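PDB 4YAR: 2-hydroxyethylphosphonate dioxygenase from Streptomyces viridochromogenes, which uses non-heme iron(II) and O2 to cleave 2-hydroxyethylphosphonate into hydroxymethylphosphonate and formate, a step in the biosynthesis of the herbicidal antibiotic bialaphos. Local coordinates for residues Pro132-Asn137 and Leu403-Gly408; Thr247-Ala252 and Arg281-Asp286; Val300-Thr305 and Ala328-Asp333. The protein carries 1 engineered substitution. One frame throughout, in Å; residues are numbered along the deposited sequence.

How the interactions relate
The three contacts run from a buried core to the protein surface. Interaction 1 lies deepest: it holds two antiparallel sheets face to face with hydrocarbon side chains. Interaction 2 is also apolar and buries about as much surface, a leucine against alanines between two helices of a helix-turn-helix domain, partly buried, its centre about 34 Å from that of the chain. Interaction 3 joins two surface loops and is the polar one, with a lysine, a histidine and a sodium ion beside a single methyl contact. Interactions 1 and 3 touch each other, P132 CB lying 3.6 Å from L331 CD1, whereas interaction 2 stands clear of both.

Interaction 1: residues Pro132-Asn137 and Leu403-Gly408; sequences PAITVN and LKFGSG
F405 reaches between two antiparallel beta sheets of this bicupin-type fold and meets I134 and V136. Strand 400-407 belongs to one sheet and strand 133-140 to the other. Over this stretch their axes come within 9.5 Å and run nearly antiparallel at 168°, a spacing that side chains must fill because the backbones are too far apart to pair. From CB, the chain of F405 leaves with CG anti to the carbonyl carbon (chi1 -60°), which sends the ring across the gap. CB and CG span the distance, and contact with strand 133-137 begins at the ring rim. There CE1 meets I134 CG2 at 4.3 Å, and at the tip CZ meets V136 CG1 at 4.0 Å. Both methyls sit at the edge of the ring, near its plane, so its faces are left for other neighbours; Y197 stacks with it. L403 comes from the same side of its strand and continues the layer, its CD1 lying 4.3 Å from V136 CG1. Beta-branched I134 and V136 suit the site, since they favour extended backbone and offer methyls close to the strand. Within its own sheet, strand 133-140 lies between 192-198 and 173-176: A133 touches S196, a substrate-binding residue, and pairs through its backbone with the engineered H176. I134 itself lies about 7 Å from S196, side chain to side chain. V136 CG1 occupies the position between backbone N and carbonyl carbon (chi1 59°), and this one methyl touches both F405 CZ and L403 CD1.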
ATOM      1  N   PRO A 132      -4.042   3.259  -6.479  1.00 24.55           N
ATOM      2  CA  PRO A 132      -3.316   4.506  -6.716  1.00 26.59           C
ATOM      3  C   PRO A 132      -1.867   4.128  -7.092  1.00 20.74           C
ATOM      4  O   PRO A 132      -1.449   3.001  -6.824  1.00 20.93           O
ATOM      5  CB  PRO A 132      -3.382   5.172  -5.345  1.00 24.69           C
ATOM      6  CG  PRO A 132      -3.441   4.067  -4.372  1.00 26.37           C
ATOM      7  CD  PRO A 132      -4.014   2.859  -5.061  1.00 26.55           C
ATOM      8  N   ALA A 133      -1.144   4.997  -7.769  1.00 20.82           N
ATOM      9  CA  ALA A 133       0.258   4.695  -8.111  1.00 19.24           C
ATOM     10  C   ALA A 133       1.147   5.931  -8.032  1.00 21.32           C
ATOM     11  O   ALA A 133       0.701   7.038  -8.301  1.00 23.31           O
ATOM     12  CB  ALA A 133       0.346   4.096  -9.488  1.00 21.43           C
ATOM     13  N   ILE A 134       2.433   5.722  -7.714  1.00 18.03           N
ATOM     14  CA  ILE A 134       3.450   6.745  -7.946  1.00 18.69           C
ATOM     15  C   ILE A 134       4.033   6.383  -9.325  1.00 18.88           C
ATOM     16  O   ILE A 134       4.314   5.217  -9.601  1.00 19.47           O
ATOM     17  CB  ILE A 134       4.574   6.786  -6.837  1.00 19.60           C
ATOM     18  CG1 ILE A 134       4.089   7.380  -5.485  1.00 21.01           C
ATOM     19  CG2 ILE A 134       5.797   7.583  -7.280  1.00 21.75           C
ATOM     20  CD1 ILE A 134       5.028   7.154  -4.292  1.00 21.86           C
ATOM     21  N   THR A 135       4.209   7.392 -10.175  1.00 16.38           N
ATOM     22  CA  THR A 135       4.800   7.266 -11.481  1.00 17.97           C
ATOM     23  C   THR A 135       5.938   8.251 -11.576  1.00 17.39           C
ATOM     24  O   THR A 135       5.839   9.435 -11.180  1.00 19.73           O
ATOM     25  CB  THR A 135       3.813   7.546 -12.641  1.00 21.97           C
ATOM     26  OG1 THR A 135       2.648   6.706 -12.483  1.00 27.15           O
ATOM     27  CG2 THR A 135       4.491   7.276 -13.976  1.00 21.59           C
ATOM     28  N   VAL A 136       7.051   7.707 -11.985  1.00 17.17           N
ATOM     29  CA  VAL A 136       8.294   8.491 -12.128  1.00 18.17           C
ATOM     30  C   VAL A 136       8.907   8.248 -13.500  1.00 17.32           C
ATOM     31  O   VAL A 136       8.995   7.116 -13.970  1.00 17.57           O
ATOM     32  CB  VAL A 136       9.275   8.223 -10.978  1.00 19.25           C
ATOM     33  CG1 VAL A 136       9.675   6.779 -10.875  1.00 20.08           C
ATOM     34  CG2 VAL A 136      10.473   9.176 -11.013  1.00 18.42           C
ATOM     35  N   ASN A 137       9.373   9.333 -14.096  1.00 16.81           N
ATOM     36  CA  ASN A 137      10.083   9.265 -15.368  1.00 17.32           C
ATOM     37  C   ASN A 137      11.550   8.906 -15.136  1.00 17.46           C
ATOM     38  O   ASN A 137      12.318   9.618 -14.483  1.00 16.81           O
ATOM     39  CB  ASN A 137       9.954  10.545 -16.172  1.00 17.72           C
ATOM     40  CG  ASN A 137      10.504  10.421 -17.618  1.00 17.79           C
ATOM     41  OD1 ASN A 137      11.028   9.361 -18.073  1.00 16.80           O
ATOM     42  ND2 ASN A 137      10.334  11.501 -18.382  1.00 17.46           N
ATOM     43  N   LEU A 403      16.191   3.428  -6.522  1.00 16.07           N
ATOM     44  CA  LEU A 403      14.860   4.019  -6.202  1.00 16.86           C
ATOM     45  C   LEU A 403      14.200   3.133  -5.145  1.00 17.31           C
ATOM     46  O   LEU A 403      14.308   1.911  -5.223  1.00 16.82           O
ATOM     47  CB  LEU A 403      14.004   4.065  -7.465  1.00 18.95           C
ATOM     48  CG  LEU A 403      14.490   4.838  -8.701  1.00 22.74           C
ATOM     49  CD1 LEU A 403      13.402   5.090  -9.719  1.00 25.87           C
ATOM     50  CD2 LEU A 403      15.138   6.114  -8.290  1.00 21.01           C
ATOM     51  N   LYS A 404      13.624   3.780  -4.117  1.00 15.33           N
ATOM     52  CA  LYS A 404      13.003   3.109  -3.010  1.00 16.57           C
ATOM     53  C   LYS A 404      11.515   3.420  -3.024  1.00 15.72           C
ATOM     54  O   LYS A 404      11.086   4.584  -2.813  1.00 19.92           O
ATOM     55  CB  LYS A 404      13.594   3.545  -1.695  1.00 19.30           C
ATOM     56  CG  LYS A 404      12.835   3.039  -0.488  1.00 19.66           C
ATOM     57  CD  LYS A 404      13.670   3.354   0.732  1.00 21.93           C
ATOM     58  CE  LYS A 404      13.024   2.840   2.004  1.00 26.99           C
ATOM     59  NZ  LYS A 404      14.068   2.189   2.766  1.00 27.39           N
ATOM     60  N   PHE A 405      10.722   2.401  -3.187  1.00 16.47           N
ATOM     61  CA  PHE A 405       9.246   2.544  -3.155  1.00 13.52           C
ATOM     62  C   PHE A 405       8.741   1.830  -1.926  1.00 15.82           C
ATOM     63  O   PHE A 405       9.301   0.814  -1.468  1.00 19.97           O
ATOM     64  CB  PHE A 405       8.576   1.995  -4.431  1.00 14.95           C
ATOM     65  CG  PHE A 405       8.996   2.657  -5.705  1.00 15.59           C
ATOM     66  CD1 PHE A 405       8.375   3.844  -6.128  1.00 16.48           C
ATOM     67  CD2 PHE A 405      10.038   2.165  -6.449  1.00 15.31           C
ATOM     68  CE1 PHE A 405       8.728   4.453  -7.336  1.00 16.24           C
ATOM     69  CE2 PHE A 405      10.387   2.757  -7.658  1.00 16.21           C
ATOM     70  CZ  PHE A 405       9.754   3.917  -8.083  1.00 15.49           C
ATOM     71  N   GLY A 406       7.575   2.254  -1.433  1.00 14.11           N
ATOM     72  CA  GLY A 406       6.989   1.625  -0.334  1.00 15.87           C
ATOM     73  C   GLY A 406       5.489   1.536  -0.429  1.00 15.27           C
ATOM     74  O   GLY A 406       4.812   2.408  -0.888  1.00 16.68           O
ATOM     75  N   SER A 407       4.992   0.395   0.025  1.00 18.06           N
ATOM     76  CA  SER A 407       3.556   0.130   0.065  1.00 18.87           C
ATOM     77  C   SER A 407       3.272  -0.907   1.154  1.00 18.84           C
ATOM     78  O   SER A 407       4.201  -1.413   1.784  1.00 18.13           O
ATOM     79  CB  SER A 407       3.073  -0.393  -1.284  1.00 20.03           C
ATOM     80  OG  SER A 407       3.811  -1.530  -1.767  1.00 20.97           O
ATOM     81  N   GLY A 408       2.015  -1.321   1.310  1.00 16.71           N
ATOM     82  CA  GLY A 408       1.763  -2.429   2.247  1.00 17.91           C
ATOM     83  C   GLY A 408       0.658  -2.055   3.212  1.00 18.90           C
ATOM     84  O   GLY A 408       0.657  -0.955   3.784  1.00 18.10           O
TER

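Interaction 2: residues Thr247-Ala252 and Arg281-Asp286; sequences TSAAEA and RALGFD
L283 closes against A249 and A252 inside a helix-turn-helix domain of the cro/C1 type. Helix 246-253 falls in the stretch assigned by similarity to the DNA-binding motif, and L283 is the last residue of helix 270-283, which lies outside that motif and packs against it. The leucine fork is divided between two alanines: CD1 rests on A249 CB at 3.9 Å, and CD2 on A252 CB at 3.9 Å. A249 and A252 lie on roughly the same side of the helix, one turn apart, giving the two branches a matching pair of methyls. With CG anti to the carbonyl carbon (chi1 -65°), L283 extends across to the neighbouring helix. Small alanines are apt here because they let the helix backbones approach, with the CA atoms of A252 and A282 only 6.7 Å apart. L239 of helix 231-241 touches both A249 and L283 and so extends the apolar cluster on the more buried side, while A252 lies at the exposed margin. Just beyond the leucine the helix stops at G284, whose positive phi of 87° is easily adopted by glycine. R242 helps to hold this end by hydrogen-bonding the carbonyl oxygens of L283 and G284. On the outer side A282 adds a looser touch, its CB lying 4.2 Å from the carbonyl O of A252.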
ATOM      1  N   THR A 247     -29.149  15.001  20.977  1.00 21.65           N
ATOM      2  CA  THR A 247     -29.589  15.322  22.315  1.00 22.93           C
ATOM      3  C   THR A 247     -29.232  14.343  23.418  1.00 21.00           C
ATOM      4  O   THR A 247     -28.642  14.789  24.380  1.00 21.83           O
ATOM      5  CB  THR A 247     -31.135  15.562  22.287  1.00 25.03           C
ATOM      6  OG1 THR A 247     -31.427  16.532  21.275  1.00 26.65           O
ATOM      7  CG2 THR A 247     -31.621  15.925  23.627  1.00 29.52           C
ATOM      8  N   SER A 248     -29.516  13.018  23.271  1.00 19.63           N
ATOM      9  CA  SER A 248     -29.185  12.078  24.277  1.00 21.65           C
ATOM     10  C   SER A 248     -27.667  11.927  24.406  1.00 20.71           C
ATOM     11  O   SER A 248     -27.202  11.659  25.486  1.00 23.02           O
ATOM     12  CB  SER A 248     -29.839  10.703  24.007  1.00 24.23           C
ATOM     13  OG  SER A 248     -29.405  10.206  22.773  1.00 23.34           O
ATOM     14  N   ALA A 249     -26.924  12.046  23.300  1.00 22.50           N
ATOM     15  CA  ALA A 249     -25.446  11.879  23.343  1.00 20.14           C
ATOM     16  C   ALA A 249     -24.806  13.012  24.147  1.00 20.59           C
ATOM     17  O   ALA A 249     -23.937  12.780  25.032  1.00 23.65           O
ATOM     18  CB  ALA A 249     -24.901  11.872  21.924  1.00 22.37           C
ATOM     19  N   ALA A 250     -25.240  14.219  23.858  1.00 20.77           N
ATOM     20  CA  ALA A 250     -24.704  15.399  24.575  1.00 23.96           C
ATOM     21  C   ALA A 250     -24.986  15.322  26.081  1.00 22.79           C
ATOM     22  O   ALA A 250     -24.067  15.392  26.926  1.00 25.86           O
ATOM     23  CB  ALA A 250     -25.193  16.656  23.919  1.00 25.33           C
ATOM     24  N   GLU A 251     -26.214  15.029  26.440  1.00 25.01           N
ATOM     25  CA  GLU A 251     -26.517  14.636  27.827  1.00 28.64           C
ATOM     26  C   GLU A 251     -25.670  13.541  28.502  1.00 27.48           C
ATOM     27  O   GLU A 251     -25.278  13.695  29.633  1.00 31.77           O
ATOM     28  CB  GLU A 251     -27.945  14.154  27.873  1.00 32.51           C
ATOM     29  CG  GLU A 251     -28.901  15.291  27.927  1.00 42.09           C
ATOM     30  CD  GLU A 251     -29.803  15.175  29.134  1.00 49.70           C
ATOM     31  OE1 GLU A 251     -29.442  14.433  30.091  1.00 57.16           O
ATOM     32  OE2 GLU A 251     -30.854  15.837  29.121  1.00 55.08           O
ATOM     33  N   ALA A 252     -25.442  12.410  27.830  1.00 25.01           N
ATOM     34  CA  ALA A 252     -24.642  11.363  28.380  1.00 27.45           C
ATOM     35  C   ALA A 252     -23.233  11.843  28.615  1.00 26.99           C
ATOM     36  O   ALA A 252     -22.572  11.349  29.525  1.00 29.86           O
ATOM     37  CB  ALA A 252     -24.609  10.144  27.448  1.00 27.45           C
ATOM     38  N   ARG A 281     -15.308   9.319  24.574  1.00 19.97           N
ATOM     39  CA  ARG A 281     -15.069   8.588  25.857  1.00 23.27           C
ATOM     40  C   ARG A 281     -16.385   8.087  26.399  1.00 23.78           C
ATOM     41  O   ARG A 281     -16.494   6.941  26.850  1.00 23.01           O
ATOM     42  CB  ARG A 281     -14.472   9.503  26.978  1.00 29.22           C
ATOM     43  CG  ARG A 281     -13.002   9.837  26.831  1.00 41.85           C
ATOM     44  CD  ARG A 281     -12.384  10.328  28.157  1.00 51.69           C
ATOM     45  NE  ARG A 281     -11.113  11.016  27.914  1.00 56.85           N
ATOM     46  CZ  ARG A 281     -10.954  12.322  27.675  1.00 59.85           C
ATOM     47  NH1 ARG A 281     -11.986  13.166  27.657  1.00 58.21           N
ATOM     48  NH2 ARG A 281      -9.727  12.793  27.461  1.00 62.77           N
ATOM     49  N   ALA A 282     -17.402   8.952  26.359  1.00 23.73           N
ATOM     50  CA  ALA A 282     -18.683   8.635  26.990  1.00 22.51           C
ATOM     51  C   ALA A 282     -19.457   7.581  26.250  1.00 22.97           C
ATOM     52  O   ALA A 282     -20.117   6.770  26.888  1.00 21.06           O
ATOM     53  CB  ALA A 282     -19.531   9.875  27.114  1.00 22.82           C
ATOM     54  N   LEU A 283     -19.424   7.627  24.923  1.00 21.61           N
ATOM     55  CA  LEU A 283     -20.204   6.726  24.028  1.00 24.89           C
ATOM     56  C   LEU A 283     -19.476   5.535  23.441  1.00 23.78           C
ATOM     57  O   LEU A 283     -20.090   4.609  22.846  1.00 21.83           O
ATOM     58  CB  LEU A 283     -20.778   7.556  22.884  1.00 26.52           C
ATOM     59  CG  LEU A 283     -21.820   8.640  23.231  1.00 32.65           C
ATOM     60  CD1 LEU A 283     -22.948   8.473  22.211  1.00 36.36           C
ATOM     61  CD2 LEU A 283     -22.451   8.526  24.599  1.00 32.65           C
ATOM     62  N   GLY A 284     -18.152   5.516  23.612  1.00 21.99           N
ATOM     63  CA  GLY A 284     -17.384   4.358  23.179  1.00 20.59           C
ATOM     64  C   GLY A 284     -16.960   4.429  21.713  1.00 18.50           C
ATOM     65  O   GLY A 284     -17.079   3.430  20.989  1.00 18.33           O
ATOM     66  N   PHE A 285     -16.481   5.576  21.251  1.00 16.46           N
ATOM     67  CA  PHE A 285     -15.906   5.685  19.925  1.00 18.65           C
ATOM     68  C   PHE A 285     -14.614   6.498  19.909  1.00 18.41           C
ATOM     69  O   PHE A 285     -14.302   7.194  20.873  1.00 18.17           O
ATOM     70  CB  PHE A 285     -16.941   6.224  18.876  1.00 18.76           C
ATOM     71  CG  PHE A 285     -17.352   7.633  19.068  1.00 18.87           C
ATOM     72  CD1 PHE A 285     -16.566   8.678  18.609  1.00 19.59           C
ATOM     73  CD2 PHE A 285     -18.614   7.937  19.607  1.00 21.22           C
ATOM     74  CE1 PHE A 285     -16.967   9.990  18.778  1.00 22.17           C
ATOM     75  CE2 PHE A 285     -19.006   9.247  19.750  1.00 20.68           C
ATOM     76  CZ  PHE A 285     -18.200  10.265  19.362  1.00 21.61           C
ATOM     77  N   ASP A 286     -13.885   6.391  18.806  1.00 17.43           N
ATOM     78  CA  ASP A 286     -12.603   7.093  18.628  1.00 17.01           C
ATOM     79  C   ASP A 286     -12.818   8.411  17.875  1.00 16.54           C
ATOM     80  O   ASP A 286     -13.173   8.455  16.699  1.00 18.83           O
ATOM     81  CB  ASP A 286     -11.669   6.178  17.869  1.00 18.55           C
ATOM     82  CG  ASP A 286     -10.254   6.738  17.764  1.00 19.79           C
ATOM     83  OD1 ASP A 286      -9.960   7.945  17.976  1.00 16.72           O
ATOM     84  OD2 ASP A 286      -9.386   5.901  17.499  1.00 19.68           O
TER

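Interaction 3: residues Val300-Thr305 and Ala328-Asp333; sequences VGKTWT and AAHLPD. With NA (sodium ion), chain L.
K302 and H330 meet beside a bound sodium ion, where two surface loops come together. The ammonium of K302 approaches the imidazole at its edge, in the ring plane, with NZ 3.4 Å from H330 CE1, and the two side chains cross at about a right angle. H330 ND1 lies 2.4 Å from the sodium, but the ion stands well out of the ring plane, partly over its face, unlike an in-plane imidazole ligand, so this coordination is doubtful. Q296 OE1 is a second protein ligand, and the modelled waters lie too close to one another or to the ion to be trusted. H330 NE2 hydrogen-bonds to the carbonyl O of D294, which fixes the ring's rotation and is consistent with a proton on NE2; the nearby lysine and sodium would probably disfavour a charged ring. K302 spans the gap with an extended chain, CG anti to the backbone N (chi1 -155°); NZ also makes a weak hydrogen bond to D295 O. Next to this polar group T303 CG2 packs on A328 CB at 3.9 Å, two small groups that let the loops close up. Further out, each loop is braced by its own bonds: T305 OG1 donates to T303 O at 3.0 Å, and L331 N to A328 O at 2.9 Å in a type I turn that presents H330. Loop 300-305 precedes helix 307-312 and runs beside strand 173-176, to which T305 is backbone-bonded at S173, while loop 328-333 links strands 320-324 and 335-343.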
ATOM      1  N   VAL A 300      -3.883  16.375 -11.217  1.00 54.87           N
ATOM      2  CA  VAL A 300      -2.582  15.805 -10.845  1.00 47.79           C
ATOM      3  C   VAL A 300      -1.676  16.939 -10.313  1.00 43.95           C
ATOM      4  O   VAL A 300      -0.616  16.674  -9.753  1.00 43.27           O
ATOM      5  CB  VAL A 300      -1.949  14.978 -12.009  1.00 49.67           C
ATOM      6  CG1 VAL A 300      -2.873  13.821 -12.415  1.00 43.59           C
ATOM      7  CG2 VAL A 300      -1.626  15.847 -13.230  1.00 50.49           C
ATOM      8  N   GLY A 301      -2.130  18.188 -10.445  1.00 37.50           N
ATOM      9  CA  GLY A 301      -1.420  19.369  -9.939  1.00 35.50           C
ATOM     10  C   GLY A 301      -0.986  19.332  -8.483  1.00 32.69           C
ATOM     11  O   GLY A 301       0.134  19.737  -8.181  1.00 36.28           O
ATOM     12  N   LYS A 302      -1.824  18.831  -7.571  1.00 31.52           N
ATOM     13  CA  LYS A 302      -1.507  18.891  -6.152  1.00 29.30           C
ATOM     14  C   LYS A 302      -0.340  17.993  -5.833  1.00 30.90           C
ATOM     15  O   LYS A 302       0.459  18.346  -5.018  1.00 27.68           O
ATOM     16  CB  LYS A 302      -2.712  18.527  -5.242  1.00 39.43           C
ATOM     17  CG  LYS A 302      -2.707  19.110  -3.804  1.00 44.29           C
ATOM     18  CD  LYS A 302      -3.639  18.270  -2.885  1.00 50.39           C
ATOM     19  CE  LYS A 302      -3.997  18.834  -1.476  1.00 50.70           C
ATOM     20  NZ  LYS A 302      -5.148  18.127  -0.749  1.00 36.95           N
ATOM     21  N   THR A 303      -0.226  16.813  -6.439  1.00 25.50           N
ATOM     22  CA  THR A 303       0.852  15.932  -5.956  1.00 27.18           C
ATOM     23  C   THR A 303       2.102  16.051  -6.830  1.00 25.40           C
ATOM     24  O   THR A 303       3.240  15.597  -6.451  1.00 26.26           O
ATOM     25  CB  THR A 303       0.422  14.468  -5.969  1.00 28.09           C
ATOM     26  OG1 THR A 303       0.034  14.131  -7.302  1.00 32.65           O
ATOM     27  CG2 THR A 303      -0.725  14.274  -5.089  1.00 30.67           C
ATOM     28  N   TRP A 304       1.898  16.578  -8.011  1.00 19.98           N
ATOM     29  CA  TRP A 304       2.986  16.707  -8.990  1.00 20.43           C
ATOM     30  C   TRP A 304       4.300  17.151  -8.342  1.00 20.95           C
ATOM     31  O   TRP A 304       4.354  18.194  -7.676  1.00 19.02           O
ATOM     32  CB  TRP A 304       2.616  17.727 -10.002  1.00 22.33           C
ATOM     33  CG  TRP A 304       3.474  17.736 -11.269  1.00 23.58           C
ATOM     34  CD1 TRP A 304       4.590  18.485 -11.517  1.00 24.76           C
ATOM     35  CD2 TRP A 304       3.257  16.937 -12.424  1.00 22.62           C
ATOM     36  NE1 TRP A 304       5.046  18.230 -12.804  1.00 27.41           N
ATOM     37  CE2 TRP A 304       4.259  17.260 -13.361  1.00 24.30           C
ATOM     38  CE3 TRP A 304       2.303  15.954 -12.766  1.00 23.74           C
ATOM     39  CZ2 TRP A 304       4.314  16.678 -14.617  1.00 23.33           C
ATOM     40  CZ3 TRP A 304       2.374  15.376 -14.011  1.00 20.45           C
ATOM     41  CH2 TRP A 304       3.370  15.738 -14.924  1.00 22.61           C
ATOM     42  N   THR A 305       5.381  16.443  -8.615  1.00 16.49           N
ATOM     43  CA  THR A 305       6.687  16.767  -8.023  1.00 17.05           C
ATOM     44  C   THR A 305       7.733  16.861  -9.154  1.00 17.71           C
ATOM     45  O   THR A 305       7.966  15.895  -9.895  1.00 16.67           O
ATOM     46  CB  THR A 305       7.118  15.733  -7.018  1.00 16.42           C
ATOM     47  OG1 THR A 305       6.163  15.697  -5.965  1.00 18.00           O
ATOM     48  CG2 THR A 305       8.473  15.969  -6.432  1.00 15.53           C
ATOM     49  N   ALA A 328       1.188  11.944  -1.256  1.00 18.88           N
ATOM     50  CA  ALA A 328      -0.147  12.426  -1.081  1.00 18.10           C
ATOM     51  C   ALA A 328      -0.573  12.097   0.326  1.00 18.37           C
ATOM     52  O   ALA A 328      -0.523  10.955   0.700  1.00 16.43           O
ATOM     53  CB  ALA A 328      -1.066  11.763  -2.079  1.00 19.88           C
ATOM     54  N   ALA A 329      -0.941  13.095   1.135  1.00 18.82           N
ATOM     55  CA  ALA A 329      -1.424  12.814   2.516  1.00 19.03           C
ATOM     56  C   ALA A 329      -2.688  11.975   2.606  1.00 19.43           C
ATOM     57  O   ALA A 329      -2.894  11.314   3.620  1.00 24.37           O
ATOM     58  CB  ALA A 329      -1.608  14.120   3.291  1.00 16.92           C
ATOM     59  N   HIS A 330      -3.459  11.882   1.521  1.00 20.11           N
ATOM     60  CA  HIS A 330      -4.590  10.937   1.465  1.00 21.41           C
ATOM     61  C   HIS A 330      -4.181   9.547   1.182  1.00 17.43           C
ATOM     62  O   HIS A 330      -5.064   8.687   1.207  1.00 16.92           O
ATOM     63  CB  HIS A 330      -5.576  11.334   0.355  1.00 23.96           C
ATOM     64  CG  HIS A 330      -6.028  12.744   0.446  1.00 31.63           C
ATOM     65  ND1 HIS A 330      -5.219  13.782  -0.003  1.00 36.97           N
ATOM     66  CD2 HIS A 330      -7.183  13.318   0.869  1.00 35.78           C
ATOM     67  CE1 HIS A 330      -5.801  14.926   0.231  1.00 19.98           C
ATOM     68  NE2 HIS A 330      -7.026  14.681   0.704  1.00 38.59           N
ATOM     69  N   LEU A 331      -2.871   9.310   0.917  1.00 15.38           N
ATOM     70  CA  LEU A 331      -2.405   7.982   0.586  1.00 15.18           C
ATOM     71  C   LEU A 331      -1.142   7.775   1.428  1.00 15.31           C
ATOM     72  O   LEU A 331      -0.023   7.633   0.878  1.00 16.01           O
ATOM     73  CB  LEU A 331      -2.095   7.830  -0.924  1.00 17.42           C
ATOM     74  CG  LEU A 331      -3.342   7.866  -1.819  1.00 17.59           C
ATOM     75  CD1 LEU A 331      -2.997   8.099  -3.283  1.00 19.11           C
ATOM     76  CD2 LEU A 331      -4.192   6.622  -1.608  1.00 17.47           C
ATOM     77  N   PRO A 332      -1.308   7.681   2.765  1.00 15.04           N
ATOM     78  CA  PRO A 332      -0.143   7.540   3.649  1.00 15.64           C
ATOM     79  C   PRO A 332       0.699   6.300   3.498  1.00 16.13           C
ATOM     80  O   PRO A 332       1.847   6.284   3.983  1.00 19.49           O
ATOM     81  CB  PRO A 332      -0.750   7.538   5.044  1.00 15.94           C
ATOM     82  CG  PRO A 332      -2.127   8.074   4.876  1.00 16.46           C
ATOM     83  CD  PRO A 332      -2.558   7.713   3.515  1.00 15.10           C
ATOM     84  N   ASP A 333       0.167   5.242   2.931  1.00 15.42           N
ATOM     85  CA  ASP A 333       0.921   3.986   2.812  1.00 18.41           C
ATOM     86  C   ASP A 333       1.735   3.850   1.488  1.00 19.01           C
ATOM     87  O   ASP A 333       2.374   2.823   1.300  1.00 21.41           O
ATOM     88  CB  ASP A 333      -0.006   2.820   2.875  1.00 16.93           C
ATOM     89  CG  ASP A 333      -0.788   2.718   4.226  1.00 18.41           C
ATOM     90  OD1 ASP A 333      -0.368   3.267   5.231  1.00 18.84           O
ATOM     91  OD2 ASP A 333      -1.850   2.072   4.233  1.00 19.88           O
TER
HETATM   92 NA    NA L 511      -5.269  14.346  -2.324  1.00 12.46          NA
HETATM   93  O   HOH W   1      -4.880  11.826  -2.967  1.00 26.28           O
HETATM   94  O   HOH W   2      -5.509  16.330  -2.389  1.00 45.31           O
HETATM   95  O   HOH W   3      -4.759  13.016  -2.132  1.00 49.35           O
HETATM   96  O   HOH W   4      -3.189  14.299  -0.760  1.00 27.80           O